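Local coordinates for viral protein F93 (Sulfolobus turreted icosahedral virus, PDB 2CO5) that probably binds DNA through its winged-helix fold and forms a dimer whose subunits are joined by a disulfide bond, at residues V19-R24 with R31-K36; L25-L30 with L60-A65. All coordinates share one frame; numbering follows the deposited sequence.

Interaction 1. Residues V19-R24 with R31-K36; sequences VINGSR and RSEILK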
loop_
_atom_site.group_PDB
_atom_site.type_symbol
_atom_site.label_atom_id
_atom_site.label_comp_id
_atom_site.label_asym_id
_atom_site.label_seq_id
_atom_site.Cartn_x
_atom_site.Cartn_y
_atom_site.Cartn_z
ATOM N N VAL B 19 9.931 1.369 14.496
ATOM C CA VAL B 19 9.740 2.693 15.114
ATOM C C VAL B 19 9.016 2.596 16.463
ATOM O O VAL B 19 9.400 3.251 17.431
ATOM C CB VAL B 19 8.951 3.639 14.179
ATOM C CG1 VAL B 19 8.512 4.906 14.913
ATOM C CG2 VAL B 19 9.783 3.984 12.960
ATOM N N ILE B 20 7.970 1.777 16.505
ATOM C CA ILE B 20 7.238 1.464 17.739
ATOM C C ILE B 20 8.157 0.959 18.858
ATOM O O ILE B 20 7.967 1.298 20.024
ATOM C CB ILE B 20 6.142 0.395 17.467
ATOM C CG1 ILE B 20 4.846 1.058 16.995
ATOM C CG2 ILE B 20 5.862 -0.429 18.700
ATOM C CD1 ILE B 20 3.777 0.063 16.515
ATOM N N ASN B 21 9.143 0.141 18.489
ATOM C CA ASN B 21 10.079 -0.450 19.443
ATOM C C ASN B 21 11.389 0.336 19.532
ATOM O O ASN B 21 12.438 -0.227 19.837
ATOM C CB ASN B 21 10.347 -1.911 19.064
ATOM C CG ASN B 21 9.157 -2.814 19.345
ATOM O OD1 ASN B 21 8.925 -3.211 20.486
ATOM N ND2 ASN B 21 8.394 -3.139 18.303
ATOM N N GLY B 22 11.318 1.641 19.275
ATOM C CA GLY B 22 12.475 2.523 19.385
ATOM C C GLY B 22 13.599 2.230 18.406
ATOM O O GLY B 22 14.770 2.332 18.772
ATOM N N SER B 23 13.237 1.862 17.174
ATOM C CA SER B 23 14.196 1.598 16.088
ATOM C C SER B 23 15.154 0.422 16.355
ATOM O O SER B 23 16.194 0.307 15.704
ATOM C CB SER B 23 14.994 2.869 15.732
ATOM O OG SER B 23 14.170 3.829 15.090
ATOM N N ARG B 24 14.791 -0.457 17.288
ATOM C CA ARG B 24 15.624 -1.609 17.632
ATOM C C ARG B 24 14.756 -2.774 18.093
ATOM O O ARG B 24 13.983 -2.642 19.037
ATOM C CB ARG B 24 16.624 -1.237 18.731
ATOM C CG ARG B 24 17.629 -2.337 19.087
ATOM C CD ARG B 24 18.332 -1.993 20.390
ATOM N NE ARG B 24 19.420 -2.913 20.735
ATOM C CZ ARG B 24 19.262 -4.141 21.234
ATOM N NH1 ARG B 24 18.043 -4.651 21.435
ATOM N NH2 ARG B 24 20.336 -4.879 21.522
ATOM N N ARG B 31 7.854 -11.138 13.792
ATOM C CA ARG B 31 6.622 -11.768 13.311
ATOM C C ARG B 31 5.519 -11.678 14.367
ATOM O O ARG B 31 4.391 -11.290 14.063
ATOM C CB ARG B 31 6.867 -13.232 12.910
ATOM C CG ARG B 31 5.686 -13.857 12.172
ATOM C CD ARG B 31 5.929 -15.309 11.751
ATOM N NE ARG B 31 4.672 -15.924 11.315
ATOM C CZ ARG B 31 4.534 -17.180 10.892
ATOM N NH1 ARG B 31 5.576 -18.002 10.820
ATOM N NH2 ARG B 31 3.339 -17.617 10.533
ATOM N N SER B 32 5.864 -12.038 15.604
ATOM C CA SER B 32 4.942 -11.951 16.737
ATOM C C SER B 32 4.450 -10.528 16.972
ATOM O O SER B 32 3.266 -10.311 17.196
ATOM C CB SER B 32 5.624 -12.450 18.011
ATOM O OG SER B 32 5.965 -13.814 17.890
ATOM N N GLU B 33 5.375 -9.570 16.940
ATOM C CA GLU B 33 5.055 -8.158 17.136
ATOM C C GLU B 33 4.018 -7.678 16.132
ATOM O O GLU B 33 3.047 -7.024 16.495
ATOM C CB GLU B 33 6.317 -7.300 16.998
ATOM C CG GLU B 33 7.165 -7.230 18.243
ATOM C CD GLU B 33 6.486 -6.456 19.358
ATOM O OE1 GLU B 33 6.199 -5.252 19.168
ATOM O OE2 GLU B 33 6.246 -7.058 20.423
ATOM N N ILE B 34 4.247 -7.997 14.864
ATOM C CA ILE B 34 3.316 -7.660 13.792
ATOM C C ILE B 34 1.943 -8.277 14.041
ATOM O O ILE B 34 0.917 -7.610 13.881
ATOM C CB ILE B 34 3.847 -8.144 12.429
ATOM C CG1 ILE B 34 5.041 -7.294 11.992
ATOM C CG2 ILE B 34 2.757 -8.084 11.370
ATOM C CD1 ILE B 34 5.804 -7.893 10.815
ATOM N N LEU B 35 1.926 -9.551 14.429
ATOM C CA LEU B 35 0.668 -10.233 14.715
ATOM C C LEU B 35 -0.091 -9.576 15.870
ATOM O O LEU B 35 -1.302 -9.356 15.776
ATOM C CB LEU B 35 0.893 -11.718 15.026
ATOM C CG LEU B 35 -0.379 -12.536 15.290
ATOM C CD1 LEU B 35 -1.371 -12.423 14.116
ATOM C CD2 LEU B 35 -0.026 -13.983 15.576
ATOM N N LYS B 36 0.609 -9.265 16.954
ATOM C CA LYS B 36 -0.064 -8.733 18.129
ATOM C C LYS B 36 -0.441 -7.259 17.973
ATOM O O LYS B 36 -1.485 -6.839 18.459
ATOM C CB LYS B 36 0.728 -9.003 19.418
ATOM C CG LYS B 36 1.929 -8.123 19.710
ATOM C CD LYS B 36 2.062 -7.940 21.226
ATOM C CE LYS B 36 3.400 -7.348 21.619
ATOM N NZ LYS B 36 3.398 -6.845 23.017
#
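E33 meets N21 by a single side-chain hydrogen bond, and that bond carries the whole contact. N21 ND2 donates to E33 OE1 at 3.2 Å, nearly straight at 164°. The two side chains come from opposite directions. The oxygen lies in the plane of the N21 amide, but the amide nitrogen stands above the E33 carboxylate, and the two flat groups are steeply turned against each other. The E33 chain bends at its second torsion (chi2 -69°), which folds the carboxylate back instead of reaching straight out. ND2 also donates to the backbone O of V17, one turn back in helix 9-20, so two acceptors fix the turn of the amide. Further along, K36 brings NZ to 3.9 Å from E33 OE2, a long ion pair. R37 makes another weak one with OE1. These positive charges would probably favour the ionised carboxylate. N21 stands where helix 9-20 stops. G22, with positive phi, is the C-prime residue of a Schellman motif there. The contact thus joins the C-terminal end of helix 9-20 to the surface of helix 30-38. Next to E33 in the chain, I34 packs on I13 and V17 of helix 9-20 and on L47 of helix 44-56.

Interaction 2. Residues L25-L30 with L60-A65; sequences LEKKRL and LREEEA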
loop_
_atom_site.group_PDB
_atom_site.type_symbol
_atom_site.label_atom_id
_atom_site.label_comp_id
_atom_site.label_asym_id
_atom_site.label_seq_id
_atom_site.Cartn_x
_atom_site.Cartn_y
_atom_site.Cartn_z
ATOM N N LEU B 25 14.890 -3.911 17.422
ATOM C CA LEU B 25 14.112 -5.093 17.761
ATOM C C LEU B 25 14.857 -6.353 17.347
ATOM O O LEU B 25 15.463 -6.401 16.273
ATOM C CB LEU B 25 12.749 -5.033 17.071
ATOM C CG LEU B 25 11.743 -6.143 17.396
ATOM C CD1 LEU B 25 11.229 -6.033 18.832
ATOM C CD2 LEU B 25 10.590 -6.112 16.398
ATOM N N GLU B 26 14.814 -7.365 18.207
ATOM C CA GLU B 26 15.382 -8.664 17.880
ATOM C C GLU B 26 14.575 -9.240 16.736
ATOM O O GLU B 26 13.352 -9.143 16.731
ATOM C CB GLU B 26 15.343 -9.611 19.082
ATOM C CG GLU B 26 16.342 -9.260 20.178
ATOM C CD GLU B 26 16.166 -10.093 21.439
ATOM O OE1 GLU B 26 15.358 -11.046 21.431
ATOM O OE2 GLU B 26 16.844 -9.791 22.446
ATOM N N LYS B 27 15.277 -9.818 15.768
ATOM C CA LYS B 27 14.667 -10.380 14.563
ATOM C C LYS B 27 13.618 -11.451 14.878
ATOM O O LYS B 27 12.574 -11.506 14.233
ATOM C CB LYS B 27 15.765 -10.964 13.669
ATOM C CG LYS B 27 15.355 -11.338 12.249
ATOM C CD LYS B 27 16.529 -12.047 11.565
ATOM C CE LYS B 27 16.249 -12.386 10.116
ATOM N NZ LYS B 27 17.504 -12.790 9.406
ATOM N N LYS B 28 13.889 -12.280 15.881
ATOM C CA LYS B 28 12.996 -13.394 16.235
ATOM C C LYS B 28 11.634 -12.961 16.792
ATOM O O LYS B 28 10.734 -13.789 16.953
ATOM C CB LYS B 28 13.684 -14.346 17.224
ATOM C CG LYS B 28 14.025 -13.748 18.596
ATOM C CD LYS B 28 14.897 -14.703 19.399
ATOM C CE LYS B 28 15.263 -14.141 20.763
ATOM N NZ LYS B 28 15.871 -15.180 21.654
ATOM N N ARG B 29 11.485 -11.674 17.090
ATOM C CA ARG B 29 10.251 -11.158 17.662
ATOM C C ARG B 29 9.393 -10.391 16.660
ATOM O O ARG B 29 8.244 -10.086 16.954
ATOM C CB ARG B 29 10.574 -10.296 18.883
ATOM C CG ARG B 29 10.931 -11.154 20.089
ATOM C CD ARG B 29 11.716 -10.431 21.151
ATOM N NE ARG B 29 12.214 -11.392 22.141
ATOM C CZ ARG B 29 12.827 -11.080 23.280
ATOM N NH1 ARG B 29 13.045 -9.813 23.616
ATOM N NH2 ARG B 29 13.230 -12.053 24.091
ATOM N N LEU B 30 9.937 -10.107 15.479
ATOM C CA LEU B 30 9.242 -9.268 14.503
ATOM C C LEU B 30 7.891 -9.846 14.106
ATOM O O LEU B 30 6.898 -9.132 14.086
ATOM C CB LEU B 30 10.107 -9.057 13.252
ATOM C CG LEU B 30 9.493 -8.220 12.126
ATOM C CD1 LEU B 30 9.039 -6.850 12.630
ATOM C CD2 LEU B 30 10.484 -8.084 10.980
ATOM N N LEU B 60 17.113 -1.117 6.978
ATOM C CA LEU B 60 17.412 -1.754 8.253
ATOM C C LEU B 60 18.897 -2.087 8.324
ATOM O O LEU B 60 19.587 -2.151 7.296
ATOM C CB LEU B 60 16.607 -3.047 8.420
ATOM C CG LEU B 60 15.094 -2.930 8.574
ATOM C CD1 LEU B 60 14.484 -4.319 8.744
ATOM C CD2 LEU B 60 14.743 -2.040 9.755
ATOM N N ARG B 61 19.370 -2.290 9.551
ATOM C CA ARG B 61 20.693 -2.845 9.829
ATOM C C ARG B 61 20.519 -4.070 10.718
ATOM O O ARG B 61 19.608 -4.114 11.547
ATOM C CB ARG B 61 21.581 -1.816 10.536
ATOM C CG ARG B 61 22.691 -2.423 11.418
ATOM C CD ARG B 61 23.792 -1.440 11.789
ATOM N NE ARG B 61 23.628 -0.845 13.118
ATOM C CZ ARG B 61 22.901 0.238 13.393
ATOM N NH1 ARG B 61 22.221 0.872 12.438
ATOM N NH2 ARG B 61 22.860 0.700 14.644
ATOM N N GLU B 62 21.409 -5.046 10.556
ATOM C CA GLU B 62 21.380 -6.261 11.356
ATOM C C GLU B 62 22.720 -6.450 12.056
ATOM O O GLU B 62 23.764 -6.437 11.411
ATOM C CB GLU B 62 21.087 -7.457 10.458
ATOM C CG GLU B 62 20.590 -8.694 11.181
ATOM C CD GLU B 62 20.288 -9.831 10.217
ATOM O OE1 GLU B 62 21.243 -10.374 9.615
ATOM O OE2 GLU B 62 19.097 -10.181 10.057
ATOM N N GLU B 63 22.688 -6.598 13.377
ATOM C CA GLU B 63 23.882 -6.964 14.136
ATOM C C GLU B 63 23.695 -8.334 14.765
ATOM O O GLU B 63 22.652 -8.627 15.357
ATOM C CB GLU B 63 24.203 -5.936 15.228
ATOM C CG GLU B 63 24.869 -4.663 14.717
ATOM C CD GLU B 63 25.540 -3.856 15.823
ATOM O OE1 GLU B 63 26.323 -4.438 16.608
ATOM O OE2 GLU B 63 25.296 -2.635 15.900
ATOM N N GLU B 64 24.720 -9.166 14.631
ATOM C CA GLU B 64 24.730 -10.482 15.235
ATOM C C GLU B 64 24.958 -10.345 16.739
ATOM O O GLU B 64 25.964 -9.770 17.164
ATOM C CB GLU B 64 25.840 -11.332 14.607
ATOM C CG GLU B 64 25.777 -12.806 14.966
ATOM C CD GLU B 64 24.528 -13.470 14.427
ATOM O OE1 GLU B 64 24.381 -13.528 13.189
ATOM O OE2 GLU B 64 23.695 -13.926 15.240
ATOM N N ALA B 65 24.022 -10.858 17.536
ATOM C CA ALA B 65 24.171 -10.884 18.996
ATOM C C ALA B 65 23.969 -12.307 19.527
ATOM O O ALA B 65 23.316 -13.119 18.870
ATOM C CB ALA B 65 23.192 -9.929 19.646
#
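K27 and E62 form a salt bridge that is also a hydrogen bond, the one close contact between residues 25-30 and 60-65. K27 NZ lies 3.1 Å from E62 OE2. It meets the oxygen on the syn side, 20° out of the carboxylate plane. K27 is stretched out along its whole length, with CG trans to the backbone N (chi1 -168°), and this carries the ammonium across the gap. The E62 chain is likewise extended beyond CG, and the two side chains cross at a slant. CD and CE of K27 also lie beside the same oxygen, with CD 3.5 Å from E62 OE2.

Other charge pairs lie within each segment. E26 OE1 sits over one face of the R29 guanidinium, 3.2 Å from NE, so charge attraction acts there without a pointing N-H. R61 NE and E63 OE2 form a longer pair at 3.7 Å, with the oxygen at the guanidinium edge. R61 also makes a cation-pi contact with F72.

The bridge runs from K27, just after strand 24-26, to E62 in strand 60-63; these are the outer strands of the winged-helix sheet. Strand 70-73 lies between them: L25 bonds to L71 through the backbone, and E63 to V70. On helix 44-56, K27 touches Y48 and E62 touches I55.

How the interactions relate
From the N terminus, helix 9-20 leads through a tight turn into strand 24-26, and helix 30-38 follows. Interaction 1 closes this short loop by joining the end of the first helix to helix 30-38. Interaction 2 starts within that loop, at residues 25-30, and closes a longer one that runs through helices 30-38 and 44-56 to strand 60-63. The two loops therefore cross: the second segment of interaction 1 lies between the two segments of interaction 2. Their centres are 11 Å apart. They touch where E33 CG packs 4.0 Å from L25 CD2. Interaction 1 ties helix to helix, and interaction 2 ties the two sides of the sheet; strand 24-26 connects them.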